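Local coordinates for protein L-iditol 2-dehydrogenase (Clostridium scindens, PDB 4OH1) that probably catalyses the NAD-dependent oxidation of L-iditol or a related polyol, as a zinc-binding member of the alcohol dehydrogenase family, at residues Q4-I10 / L68-F72; T50-T54 / F334-K340; I141-P145 / F305-I309; H325-N329 / I347-E351. All blocks are in the same frame, centred on the assembly; numbering follows the deposited sequence.

In the fold
Contacts 1, 2 and 4 form one cluster in this zinc-containing dehydrogenase. Contact 1 lies about 14 Å from contact 2 and about 17 Å from contact 4, centre to centre. Phe334 of contact 2 packs on Leu5 and Phe72 of contact 1 and on Ile347 of contact 4. Along the chain, contacts 1 and 2 interleave, and so do contacts 2 and 4. Helix 330-338 of contact 2 links the two strands of contact 4 in a beta-alpha-beta unit. Contact 3 stands apart, about 13 Å from contact 4 at the nearest atoms, yet both reach the same mixed sheet. This is consistent with a catalytic domain built from both ends of the chain, as in zinc-containing alcohol dehydrogenases.

Contact 1 (Q4-I10 / L68-F72); sequences QLFVTSI and LPMSF
Val7 points one methyl at the ring of Phe72 and the other at Leu68. CG2 stands over one face of the ring, 3.9 Å from its centroid and 18° off the normal, in a CH-pi contact. The two side chains cross at about a right angle. CG1 turns to Leu68, meeting CD2 at 3.8 Å. The split follows from chi1 of 174°, which sets CG1 anti to the backbone N and leaves CG2 beside that N. Met70, a selenomethionine, bends at chi3 and lays CE 3.9 Å from Val7 CG2, on the same face of the sheet. Ile52 of helix 48-54 packs on both Val7 and Met70.

The backbones pair as antiparallel strands, with Val7 and Met70 a hydrogen-bonded pair. Val7 N gives to Met70 O at 2.8 Å, and Met70 N gives back to Val7 O. Strand 70-71 is thereby the short outer strand of a three-stranded antiparallel sheet, with strand 2-9 in the middle and strand 20-26 beyond.

Phe6 turns to the face away from Val7. Its ring runs beside the 69-71 backbone, and CD2 comes 3.5 Å from Ser71 N. Pro69, after a cis peptide bond, sets CB 4.1 Å from Phe6 CB. Past the pairing, one water joins the segments. It donates to Leu5 O at 2.7 Å and accepts from Gln4 NE2 and Phe72 N. Ser71 OG is held by Met127 O. At the far end Leu68 CD1 rests against the Ser9 backbone, while Thr8 OG1 turns off to Asp22.

Contact 2 (T50-T54 / F334-K340); sequences THILT and FEDLYSK
Thr50 and Leu337 reach toward each other tip to tip, and Thr50 has more surface buried here than any other residue of the two segments. Thr50 OG1 fits between the two methyls of Leu337, 3.6 Å from CD1 and equally far from CD2. It hydrogen-bonds the carbonyl O of the oxidised cysteine at position 46. Thr50 CG2 packs beside Leu337 and reaches Lys340 CE, 4.2 Å away.

Tyr338 is the second main partner. Its CB does not point at the other helix, but the ring swings across. With chi1 at -56°, CG stands anti to the carbonyl carbon, and the ring reaches Leu53 and Thr54. Thr54 CG2 meets Tyr338 CD1 at 3.7 Å. Leu53 crosses the tyrosine at about a right angle, its CD1 near the ring plane at the edge and its CD2 3.9 Å from the OH.

Leu53 is the third. Its CD1 also makes a looser contact with Phe334 CE1 at 4.4 Å. Val21 of strand 20-26 packs against Leu53, Phe334 and Tyr338.

Thr54 OG1 donates to Thr50 O at 2.6 Å, from above the carbonyl plane. Thr54 N gives to the same oxygen. The OG1 bond holds the rotation that turns Thr54 CG2 to Tyr338.

The axes of segments 50-54 and 334-338 approach to 11.6 Å and cross at -87°. This near-perpendicular packing joins helix 48-54 of the GroES-like region to helix 330-338 near the C-terminus. The Thr50 side chain is about 10 Å from the zinc ion that His74 and Glu75 help to bind, near the site but not in it.

Contact 3 (I141-P145 / F305-I309); sequences IFPIP and FPKSI
Aromatic contact leads, with Phe142 and Phe305 at its centre. Phe305 CB sits over the middle of the Phe142 ring, 3.6 Å from its centroid and 12° off the normal, as a CH-pi contact. The two rings are near parallel, with planes at 19°. They are slid so far apart that they barely overlap, and the centroids are 5.2 Å from each other. It is thus the CB methylene of Phe305, more than its ring, that covers the face of Phe142.

Aliphatic contact fills the rest. Pro306 brings CD to 3.9 Å from Phe142 CE2. Ile309 sends its CD1 across, since chi1 of -71° puts CG1 anti to the carbonyl carbon and the chain is extended beyond it. That methyl touches Phe142 CB at 3.5 Å. It also meets Ile144 CG2, 4.0 Å away, where the two isoleucines cross at about a right angle.

A cation-pi contact comes from outside: Arg113 of a second subunit meets the Phe142 ring, and its NH1 also hydrogen-bonds Ile141 O.

Helix segment 305-309 packs beside strand 141-143, their axes 9.4 Å apart. Strand 97-100 pairs with this strand, and its Val99 also touches Ile309. Phe305 also touches Val156 and Thr160 of helix 156-168, and its side chain is about 4 Å from that of the zinc ligand Glu157.

Contact 4 (H325-N329 / I347-E351); sequences HTLTN and IKMDE
Leu327 reaches across to the C-terminal end of the chain. Its CB lies 3.4 Å from Glu351 O and also approaches Ile347 CG2. CG is anti to the backbone N, chi1 178°, and chi2 then sets both methyls against Met349, a selenomethionine. CD1 meets its SE at 4.0 Å. CD2 comes closer, 3.6 Å from Met349 CE. Leu5 and Arg3 of strand 2-9 also pack on Leu327.

The backbones pair in parallel, His325 with Ile347 and Thr326 with Lys348. Lys348 N donates to His325 O at 2.7 Å, and Leu327 N donates to Lys348 O. Then the C-terminal carboxylate takes over. Glu351 O accepts from Thr328 N. OXT lies 2.5 Å from Thr328 OG1, so short that the exact length is doubtful. Arg3 also bonds to both Glu351 O and Thr328 OG1. Lys348 NZ makes salt bridges to Asp350 OD1 and Glu351 OE2, which ties the type I turn 348-351 together.

Thr326 OG1 accepts from Asn329 N, an ST motif just before helix 330-338. Strand 321-326, that helix and strand 344-348 make a beta-alpha-beta unit with parallel strands.

Contact 1 (Q4-I10 / L68-F72)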
loop_
_atom_site.group_PDB
_atom_site.type_symbol
_atom_site.label_atom_id
_atom_site.label_comp_id
_atom_site.label_asym_id
_atom_site.label_seq_id
_atom_site.Cartn_x
_atom_site.Cartn_y
_atom_site.Cartn_z
ATOM N N GLN A 4 -18.489 -36.999 -19.758
ATOM C CA GLN A 4 -17.379 -36.292 -19.147
ATOM C C GLN A 4 -16.087 -36.664 -19.859
ATOM O O GLN A 4 -15.942 -37.800 -20.250
ATOM C CB GLN A 4 -17.290 -36.640 -17.680
ATOM C CG GLN A 4 -16.104 -36.000 -16.940
ATOM C CD GLN A 4 -16.211 -36.155 -15.427
ATOM O OE1 GLN A 4 -17.104 -36.824 -14.950
ATOM N NE2 GLN A 4 -15.319 -35.497 -14.673
ATOM N N LEU A 5 -15.153 -35.701 -19.982
ATOM C CA LEU A 5 -13.829 -35.915 -20.553
ATOM C C LEU A 5 -12.815 -36.151 -19.467
ATOM O O LEU A 5 -12.873 -35.513 -18.446
ATOM C CB LEU A 5 -13.382 -34.673 -21.294
ATOM C CG LEU A 5 -14.402 -34.170 -22.293
ATOM C CD1 LEU A 5 -13.860 -32.967 -23.055
ATOM C CD2 LEU A 5 -14.799 -35.259 -23.220
ATOM N N PHE A 6 -11.858 -37.027 -19.743
ATOM C CA PHE A 6 -10.809 -37.374 -18.822
ATOM C C PHE A 6 -9.500 -37.338 -19.577
ATOM O O PHE A 6 -9.437 -37.578 -20.803
ATOM C CB PHE A 6 -11.027 -38.800 -18.301
ATOM C CG PHE A 6 -12.228 -38.947 -17.420
ATOM C CD1 PHE A 6 -13.504 -39.111 -17.975
ATOM C CD2 PHE A 6 -12.099 -38.921 -16.038
ATOM C CE1 PHE A 6 -14.627 -39.232 -17.163
ATOM C CE2 PHE A 6 -13.231 -39.047 -15.209
ATOM C CZ PHE A 6 -14.495 -39.195 -15.778
ATOM N N VAL A 7 -8.444 -37.037 -18.849
ATOM C CA VAL A 7 -7.102 -37.128 -19.375
ATOM C C VAL A 7 -6.789 -38.598 -19.254
ATOM O O VAL A 7 -6.777 -39.108 -18.133
ATOM C CB VAL A 7 -6.111 -36.326 -18.516
ATOM C CG1 VAL A 7 -4.674 -36.550 -18.987
ATOM C CG2 VAL A 7 -6.439 -34.859 -18.591
ATOM N N THR A 8 -6.580 -39.273 -20.395
ATOM C CA THR A 8 -6.294 -40.718 -20.448
ATOM C C THR A 8 -4.797 -41.083 -20.568
ATOM O O THR A 8 -4.394 -42.142 -20.118
ATOM C CB THR A 8 -7.122 -41.414 -21.566
ATOM O OG1 THR A 8 -7.029 -40.675 -22.790
ATOM C CG2 THR A 8 -8.606 -41.497 -21.155
ATOM N N SER A 9 -3.981 -40.206 -21.147
ATOM C CA SER A 9 -2.526 -40.330 -21.075
ATOM C C SER A 9 -1.876 -38.962 -21.058
ATOM O O SER A 9 -2.471 -37.992 -21.514
ATOM C CB SER A 9 -2.027 -41.088 -22.292
ATOM O OG SER A 9 -2.168 -40.280 -23.452
ATOM N N ILE A 10 -0.645 -38.889 -20.558
ATOM C CA ILE A 10 0.157 -37.640 -20.583
ATOM C C ILE A 10 1.386 -37.832 -21.462
ATOM O O ILE A 10 1.625 -38.942 -21.947
ATOM C CB ILE A 10 0.647 -37.220 -19.175
ATOM C CG1 ILE A 10 1.173 -38.459 -18.427
ATOM C CG2 ILE A 10 -0.478 -36.512 -18.384
ATOM C CD1 ILE A 10 2.222 -38.150 -17.395
ATOM N N LEU A 68 -4.323 -41.633 -13.699
ATOM C CA LEU A 68 -5.112 -41.596 -14.930
ATOM C C LEU A 68 -6.053 -42.758 -14.808
ATOM O O LEU A 68 -5.700 -43.715 -14.156
ATOM C CB LEU A 68 -4.227 -41.745 -16.173
ATOM C CG LEU A 68 -3.133 -40.673 -16.342
ATOM C CD1 LEU A 68 -2.297 -40.973 -17.552
ATOM C CD2 LEU A 68 -3.690 -39.244 -16.442
ATOM N N PRO A 69 -7.273 -42.669 -15.367
ATOM C CA PRO A 69 -7.892 -41.519 -16.053
ATOM C C PRO A 69 -8.304 -40.410 -15.080
ATOM O O PRO A 69 -8.809 -40.686 -14.000
ATOM C CB PRO A 69 -9.110 -42.124 -16.763
ATOM C CG PRO A 69 -9.452 -43.349 -15.983
ATOM C CD PRO A 69 -8.210 -43.799 -15.242
HETATM N N MSE A 70 -8.073 -39.161 -15.465
HETATM C CA MSE A 70 -8.206 -38.061 -14.528
HETATM C C MSE A 70 -9.201 -37.023 -15.020
HETATM O O MSE A 70 -9.137 -36.581 -16.174
HETATM C CB MSE A 70 -6.844 -37.451 -14.380
HETATM C CG MSE A 70 -6.715 -36.504 -13.267
HETATM SE SE MSE A 70 -4.940 -35.710 -13.390
HETATM C CE MSE A 70 -5.086 -34.525 -14.962
ATOM N N SER A 71 -10.131 -36.646 -14.162
ATOM C CA SER A 71 -11.066 -35.567 -14.498
ATOM C C SER A 71 -10.296 -34.275 -14.622
ATOM O O SER A 71 -9.269 -34.113 -13.999
ATOM C CB SER A 71 -12.156 -35.430 -13.439
ATOM O OG SER A 71 -11.576 -35.019 -12.210
ATOM N N PHE A 72 -10.771 -33.350 -15.436
ATOM C CA PHE A 72 -10.123 -32.061 -15.511
ATOM C C PHE A 72 -11.095 -30.978 -15.938
ATOM O O PHE A 72 -12.257 -31.260 -16.262
ATOM C CB PHE A 72 -8.861 -32.112 -16.413
ATOM C CG PHE A 72 -9.160 -32.317 -17.879
ATOM C CD1 PHE A 72 -9.835 -33.443 -18.315
ATOM C CD2 PHE A 72 -8.729 -31.399 -18.818
ATOM C CE1 PHE A 72 -10.121 -33.617 -19.641
ATOM C CE2 PHE A 72 -9.004 -31.577 -20.164
ATOM C CZ PHE A 72 -9.724 -32.673 -20.580
HETATM O O HOH W 1 -13.546 -33.824 -16.444
#

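Contact 2 (T50-T54 / F334-K340)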
loop_
_atom_site.group_PDB
_atom_site.type_symbol
_atom_site.label_atom_id
_atom_site.label_comp_id
_atom_site.label_asym_id
_atom_site.label_seq_id
_atom_site.Cartn_x
_atom_site.Cartn_y
_atom_site.Cartn_z
ATOM N N THR A 50 -2.995 -27.985 -21.166
ATOM C CA THR A 50 -2.093 -28.325 -22.292
ATOM C C THR A 50 -0.742 -28.876 -21.780
ATOM O O THR A 50 -0.195 -29.792 -22.384
ATOM C CB THR A 50 -1.810 -27.095 -23.267
ATOM O OG1 THR A 50 -2.943 -26.224 -23.348
ATOM C CG2 THR A 50 -1.424 -27.554 -24.684
ATOM N N HIS A 51 -0.219 -28.293 -20.690
ATOM C CA HIS A 51 1.044 -28.721 -20.035
ATOM C C HIS A 51 0.940 -30.154 -19.486
ATOM O O HIS A 51 1.892 -30.919 -19.586
ATOM C CB HIS A 51 1.441 -27.721 -18.910
ATOM C CG HIS A 51 2.722 -28.055 -18.190
ATOM N ND1 HIS A 51 3.924 -27.447 -18.486
ATOM C CD2 HIS A 51 2.980 -28.909 -17.170
ATOM C CE1 HIS A 51 4.869 -27.921 -17.691
ATOM N NE2 HIS A 51 4.321 -28.813 -16.886
ATOM N N ILE A 52 -0.213 -30.514 -18.909
ATOM C CA ILE A 52 -0.479 -31.904 -18.458
ATOM C C ILE A 52 -0.329 -32.853 -19.635
ATOM O O ILE A 52 0.271 -33.919 -19.529
ATOM C CB ILE A 52 -1.921 -32.076 -17.834
ATOM C CG1 ILE A 52 -2.026 -31.311 -16.501
ATOM C CG2 ILE A 52 -2.251 -33.548 -17.607
ATOM C CD1 ILE A 52 -3.461 -31.044 -16.020
ATOM N N LEU A 53 -0.861 -32.423 -20.765
ATOM C CA LEU A 53 -1.014 -33.297 -21.892
ATOM C C LEU A 53 0.259 -33.383 -22.740
ATOM O O LEU A 53 0.740 -34.460 -23.046
ATOM C CB LEU A 53 -2.200 -32.816 -22.731
ATOM C CG LEU A 53 -3.559 -33.115 -22.095
ATOM C CD1 LEU A 53 -4.677 -32.115 -22.543
ATOM C CD2 LEU A 53 -3.904 -34.549 -22.443
ATOM N N THR A 54 0.796 -32.228 -23.103
ATOM C CA THR A 54 1.877 -32.146 -24.072
ATOM C C THR A 54 3.185 -31.711 -23.394
ATOM O O THR A 54 4.204 -31.471 -24.062
ATOM C CB THR A 54 1.487 -31.155 -25.209
ATOM O OG1 THR A 54 1.174 -29.861 -24.651
ATOM C CG2 THR A 54 0.287 -31.707 -26.022
ATOM N N PHE A 334 -9.658 -30.283 -28.954
ATOM C CA PHE A 334 -8.336 -30.604 -28.459
ATOM C C PHE A 334 -7.291 -30.612 -29.610
ATOM O O PHE A 334 -6.146 -30.221 -29.390
ATOM C CB PHE A 334 -8.386 -31.849 -27.565
ATOM C CG PHE A 334 -8.911 -31.529 -26.214
ATOM C CD1 PHE A 334 -8.076 -31.001 -25.255
ATOM C CD2 PHE A 334 -10.238 -31.615 -25.948
ATOM C CE1 PHE A 334 -8.542 -30.613 -24.039
ATOM C CE2 PHE A 334 -10.737 -31.229 -24.721
ATOM C CZ PHE A 334 -9.888 -30.721 -23.761
ATOM N N GLU A 335 -7.674 -30.970 -30.835
ATOM C CA GLU A 335 -6.735 -30.758 -31.954
ATOM C C GLU A 335 -6.378 -29.266 -32.045
ATOM O O GLU A 335 -5.199 -28.905 -32.118
ATOM C CB GLU A 335 -7.302 -31.222 -33.278
ATOM C CG GLU A 335 -7.451 -32.710 -33.419
ATOM C CD GLU A 335 -8.219 -33.085 -34.724
ATOM O OE1 GLU A 335 -8.152 -32.280 -35.693
ATOM O OE2 GLU A 335 -8.899 -34.156 -34.779
ATOM N N ASP A 336 -7.393 -28.402 -31.995
ATOM C CA ASP A 336 -7.158 -26.955 -32.037
ATOM C C ASP A 336 -6.274 -26.512 -30.906
ATOM O O ASP A 336 -5.372 -25.748 -31.108
ATOM C CB ASP A 336 -8.461 -26.190 -32.023
ATOM C CG ASP A 336 -9.194 -26.306 -33.308
ATOM O OD1 ASP A 336 -8.618 -26.884 -34.232
ATOM O OD2 ASP A 336 -10.348 -25.859 -33.416
ATOM N N LEU A 337 -6.489 -27.038 -29.722
ATOM C CA LEU A 337 -5.635 -26.729 -28.606
ATOM C C LEU A 337 -4.182 -27.086 -28.900
ATOM O O LEU A 337 -3.284 -26.256 -28.707
ATOM C CB LEU A 337 -6.072 -27.506 -27.384
ATOM C CG LEU A 337 -5.246 -27.180 -26.144
ATOM C CD1 LEU A 337 -5.622 -25.801 -25.654
ATOM C CD2 LEU A 337 -5.459 -28.192 -25.048
ATOM N N TYR A 338 -3.954 -28.331 -29.333
ATOM C CA TYR A 338 -2.594 -28.824 -29.536
ATOM C C TYR A 338 -1.940 -28.050 -30.661
ATOM O O TYR A 338 -0.754 -27.944 -30.660
ATOM C CB TYR A 338 -2.496 -30.343 -29.825
ATOM C CG TYR A 338 -3.133 -31.277 -28.789
ATOM C CD1 TYR A 338 -3.024 -31.040 -27.416
ATOM C CD2 TYR A 338 -3.854 -32.401 -29.203
ATOM C CE1 TYR A 338 -3.618 -31.890 -26.500
ATOM C CE2 TYR A 338 -4.450 -33.234 -28.307
ATOM C CZ TYR A 338 -4.328 -32.985 -26.964
ATOM O OH TYR A 338 -4.942 -33.847 -26.102
ATOM N N SER A 339 -2.701 -27.491 -31.599
ATOM C CA SER A 339 -2.115 -26.642 -32.627
ATOM C C SER A 339 -1.449 -25.391 -32.046
ATOM O O SER A 339 -0.650 -24.758 -32.708
ATOM C CB SER A 339 -3.158 -26.223 -33.675
ATOM O OG SER A 339 -3.868 -25.068 -33.252
ATOM N N LYS A 340 -1.793 -25.007 -30.822
ATOM C CA LYS A 340 -1.302 -23.756 -30.262
ATOM C C LYS A 340 -1.531 -22.504 -31.122
ATOM O O LYS A 340 -0.936 -21.481 -30.872
ATOM C CB LYS A 340 0.162 -23.915 -29.901
ATOM C CG LYS A 340 0.330 -24.223 -28.449
ATOM C CD LYS A 340 1.487 -25.161 -28.214
ATOM C CE LYS A 340 1.594 -25.537 -26.736
ATOM N NZ LYS A 340 2.578 -26.640 -26.507
#

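Contact 3 (I141-P145 / F305-I309)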
loop_
_atom_site.group_PDB
_atom_site.type_symbol
_atom_site.label_atom_id
_atom_site.label_comp_id
_atom_site.label_asym_id
_atom_site.label_seq_id
_atom_site.Cartn_x
_atom_site.Cartn_y
_atom_site.Cartn_z
ATOM N N ILE A 141 -19.198 -21.234 -5.426
ATOM C CA ILE A 141 -20.140 -20.931 -6.491
ATOM C C ILE A 141 -20.496 -19.495 -6.468
ATOM O O ILE A 141 -20.896 -19.012 -5.420
ATOM C CB ILE A 141 -21.445 -21.758 -6.321
ATOM C CG1 ILE A 141 -21.168 -23.231 -6.555
ATOM C CG2 ILE A 141 -22.530 -21.288 -7.241
ATOM C CD1 ILE A 141 -20.640 -23.576 -7.921
ATOM N N PHE A 142 -20.425 -18.829 -7.627
ATOM C CA PHE A 142 -20.590 -17.364 -7.694
ATOM C C PHE A 142 -21.642 -16.986 -8.680
ATOM O O PHE A 142 -21.569 -17.353 -9.815
ATOM C CB PHE A 142 -19.276 -16.649 -8.150
ATOM C CG PHE A 142 -18.168 -16.728 -7.137
ATOM C CD1 PHE A 142 -17.343 -17.824 -7.083
ATOM C CD2 PHE A 142 -18.049 -15.757 -6.182
ATOM C CE1 PHE A 142 -16.351 -17.926 -6.091
ATOM C CE2 PHE A 142 -17.059 -15.837 -5.185
ATOM C CZ PHE A 142 -16.200 -16.922 -5.166
ATOM N N PRO A 143 -22.605 -16.195 -8.279
ATOM C CA PRO A 143 -23.597 -15.833 -9.283
ATOM C C PRO A 143 -23.125 -14.722 -10.208
ATOM O O PRO A 143 -22.330 -13.858 -9.819
ATOM C CB PRO A 143 -24.793 -15.365 -8.451
ATOM C CG PRO A 143 -24.164 -14.785 -7.292
ATOM C CD PRO A 143 -22.975 -15.713 -6.958
ATOM N N ILE A 144 -23.666 -14.745 -11.405
ATOM C CA ILE A 144 -23.411 -13.747 -12.428
ATOM C C ILE A 144 -24.757 -13.174 -12.923
ATOM O O ILE A 144 -25.782 -13.683 -12.585
ATOM C CB ILE A 144 -22.599 -14.380 -13.557
ATOM C CG1 ILE A 144 -23.422 -15.415 -14.308
ATOM C CG2 ILE A 144 -21.337 -15.074 -12.974
ATOM C CD1 ILE A 144 -22.608 -16.140 -15.377
ATOM N N PRO A 145 -24.753 -12.103 -13.717
ATOM C CA PRO A 145 -26.024 -11.507 -14.049
ATOM C C PRO A 145 -27.004 -12.443 -14.768
ATOM O O PRO A 145 -26.600 -13.295 -15.567
ATOM C CB PRO A 145 -25.610 -10.370 -14.988
ATOM C CG PRO A 145 -24.327 -9.974 -14.494
ATOM C CD PRO A 145 -23.642 -11.258 -14.163
ATOM N N PHE A 305 -12.730 -13.495 -7.448
ATOM C CA PHE A 305 -13.871 -13.931 -8.272
ATOM C C PHE A 305 -14.959 -12.867 -8.455
ATOM O O PHE A 305 -15.374 -12.584 -9.578
ATOM C CB PHE A 305 -14.384 -15.296 -7.777
ATOM C CG PHE A 305 -13.743 -16.494 -8.526
ATOM C CD1 PHE A 305 -12.447 -16.940 -8.226
ATOM C CD2 PHE A 305 -14.421 -17.137 -9.532
ATOM C CE1 PHE A 305 -11.868 -18.005 -8.934
ATOM C CE2 PHE A 305 -13.835 -18.197 -10.237
ATOM C CZ PHE A 305 -12.568 -18.616 -9.931
ATOM N N PRO A 306 -15.393 -12.209 -7.374
ATOM C CA PRO A 306 -16.430 -11.177 -7.537
ATOM C C PRO A 306 -15.953 -10.039 -8.460
ATOM O O PRO A 306 -16.683 -9.643 -9.409
ATOM C CB PRO A 306 -16.701 -10.723 -6.094
ATOM C CG PRO A 306 -16.352 -11.959 -5.291
ATOM C CD PRO A 306 -15.134 -12.485 -5.950
ATOM N N LYS A 307 -14.710 -9.614 -8.236
ATOM C CA LYS A 307 -14.024 -8.600 -9.077
ATOM C C LYS A 307 -14.007 -8.959 -10.552
ATOM O O LYS A 307 -14.407 -8.203 -11.474
ATOM C CB LYS A 307 -12.617 -8.389 -8.515
ATOM C CG LYS A 307 -11.825 -7.301 -9.216
ATOM C CD LYS A 307 -10.397 -7.308 -8.852
ATOM C CE LYS A 307 -10.180 -6.975 -7.407
ATOM N NZ LYS A 307 -8.823 -7.357 -7.052
ATOM N N SER A 308 -13.576 -10.154 -10.792
ATOM C CA SER A 308 -13.517 -10.653 -12.142
ATOM C C SER A 308 -14.865 -10.695 -12.802
ATOM O O SER A 308 -15.049 -10.328 -13.991
ATOM C CB SER A 308 -12.882 -12.043 -12.098
ATOM O OG SER A 308 -12.835 -12.600 -13.386
ATOM N N ILE A 309 -15.851 -11.151 -12.049
ATOM C CA ILE A 309 -17.214 -11.153 -12.555
ATOM C C ILE A 309 -17.660 -9.749 -12.885
ATOM O O ILE A 309 -18.261 -9.529 -13.945
ATOM C CB ILE A 309 -18.126 -11.815 -11.540
ATOM C CG1 ILE A 309 -17.833 -13.320 -11.513
ATOM C CG2 ILE A 309 -19.541 -11.550 -11.865
ATOM C CD1 ILE A 309 -18.458 -14.068 -10.368
#

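Contact 4 (H325-N329 / I347-E351)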
loop_
_atom_site.group_PDB
_atom_site.type_symbol
_atom_site.label_atom_id
_atom_site.label_comp_id
_atom_site.label_asym_id
_atom_site.label_seq_id
_atom_site.Cartn_x
_atom_site.Cartn_y
_atom_site.Cartn_z
ATOM N N HIS A 325 -16.376 -24.998 -29.819
ATOM C CA HIS A 325 -16.837 -26.298 -30.276
ATOM C C HIS A 325 -17.903 -26.859 -29.333
ATOM O O HIS A 325 -18.004 -26.431 -28.196
ATOM C CB HIS A 325 -15.680 -27.277 -30.302
ATOM C CG HIS A 325 -14.614 -26.948 -31.293
ATOM N ND1 HIS A 325 -14.706 -27.275 -32.626
ATOM C CD2 HIS A 325 -13.408 -26.354 -31.136
ATOM C CE1 HIS A 325 -13.604 -26.899 -33.247
ATOM N NE2 HIS A 325 -12.801 -26.339 -32.366
ATOM N N THR A 326 -18.672 -27.842 -29.805
ATOM C CA THR A 326 -19.621 -28.576 -28.974
ATOM C C THR A 326 -18.889 -29.681 -28.244
ATOM O O THR A 326 -17.843 -30.166 -28.706
ATOM C CB THR A 326 -20.693 -29.217 -29.816
ATOM O OG1 THR A 326 -20.058 -30.069 -30.770
ATOM C CG2 THR A 326 -21.518 -28.157 -30.575
ATOM N N LEU A 327 -19.407 -30.072 -27.076
ATOM C CA LEU A 327 -18.833 -31.215 -26.396
ATOM C C LEU A 327 -18.777 -32.412 -27.327
ATOM O O LEU A 327 -17.827 -33.157 -27.336
ATOM C CB LEU A 327 -19.605 -31.528 -25.137
ATOM C CG LEU A 327 -19.134 -32.734 -24.345
ATOM C CD1 LEU A 327 -17.609 -32.692 -24.111
ATOM C CD2 LEU A 327 -19.875 -32.828 -22.988
ATOM N N THR A 328 -19.792 -32.580 -28.154
ATOM C CA THR A 328 -19.798 -33.697 -29.087
ATOM C C THR A 328 -18.537 -33.690 -29.923
ATOM O O THR A 328 -17.980 -34.746 -30.219
ATOM C CB THR A 328 -21.026 -33.611 -30.015
ATOM O OG1 THR A 328 -22.200 -33.600 -29.212
ATOM C CG2 THR A 328 -21.104 -34.784 -30.934
ATOM N N ASN A 329 -18.094 -32.505 -30.325
ATOM C CA ASN A 329 -16.903 -32.383 -31.183
ATOM C C ASN A 329 -15.647 -32.063 -30.417
ATOM O O ASN A 329 -14.780 -31.382 -30.952
ATOM C CB ASN A 329 -17.130 -31.290 -32.219
ATOM C CG ASN A 329 -18.210 -31.657 -33.179
ATOM O OD1 ASN A 329 -18.500 -32.817 -33.330
ATOM N ND2 ASN A 329 -18.836 -30.687 -33.812
ATOM N N ILE A 347 -15.740 -24.825 -25.149
ATOM C CA ILE A 347 -16.593 -25.930 -25.489
ATOM C C ILE A 347 -17.997 -25.729 -24.953
ATOM O O ILE A 347 -18.176 -25.507 -23.777
ATOM C CB ILE A 347 -16.040 -27.217 -24.921
ATOM C CG1 ILE A 347 -14.672 -27.488 -25.518
ATOM C CG2 ILE A 347 -17.007 -28.379 -25.248
ATOM C CD1 ILE A 347 -13.997 -28.735 -25.000
ATOM N N LYS A 348 -18.992 -25.871 -25.800
ATOM C CA LYS A 348 -20.361 -25.765 -25.339
ATOM C C LYS A 348 -20.829 -27.135 -24.893
ATOM O O LYS A 348 -20.994 -28.023 -25.702
ATOM C CB LYS A 348 -21.250 -25.221 -26.426
ATOM C CG LYS A 348 -22.600 -24.836 -25.870
ATOM C CD LYS A 348 -23.339 -23.983 -26.870
ATOM C CE LYS A 348 -24.492 -23.309 -26.191
ATOM N NZ LYS A 348 -25.593 -24.269 -26.030
HETATM N N MSE A 349 -21.072 -27.272 -23.599
HETATM C CA MSE A 349 -21.195 -28.554 -22.936
HETATM C C MSE A 349 -22.557 -29.265 -22.984
HETATM O O MSE A 349 -22.633 -30.473 -22.741
HETATM C CB MSE A 349 -20.794 -28.412 -21.484
HETATM C CG MSE A 349 -19.329 -28.022 -21.300
HETATM SE SE MSE A 349 -17.991 -29.339 -21.886
HETATM C CE MSE A 349 -18.440 -30.625 -20.485
ATOM N N ASP A 350 -23.597 -28.528 -23.326
ATOM C CA ASP A 350 -24.920 -29.095 -23.520
ATOM C C ASP A 350 -25.198 -29.367 -25.006
ATOM O O ASP A 350 -26.345 -29.459 -25.409
ATOM C CB ASP A 350 -25.997 -28.176 -22.911
ATOM C CG ASP A 350 -25.996 -26.782 -23.508
ATOM O OD1 ASP A 350 -25.245 -26.527 -24.472
ATOM O OD2 ASP A 350 -26.718 -25.903 -22.989
ATOM N N GLU A 351 -24.167 -29.459 -25.841
ATOM C CA GLU A 351 -24.364 -29.869 -27.228
ATOM C C GLU A 351 -23.318 -30.880 -27.668
ATOM O O GLU A 351 -22.438 -31.216 -26.906
ATOM C CB GLU A 351 -24.330 -28.674 -28.157
ATOM C CG GLU A 351 -25.543 -27.799 -28.058
ATOM C CD GLU A 351 -25.420 -26.574 -28.929
ATOM O OE1 GLU A 351 -24.841 -26.677 -30.028
ATOM O OE2 GLU A 351 -25.855 -25.482 -28.500
ATOM O OXT GLU A 351 -23.318 -31.406 -28.792
#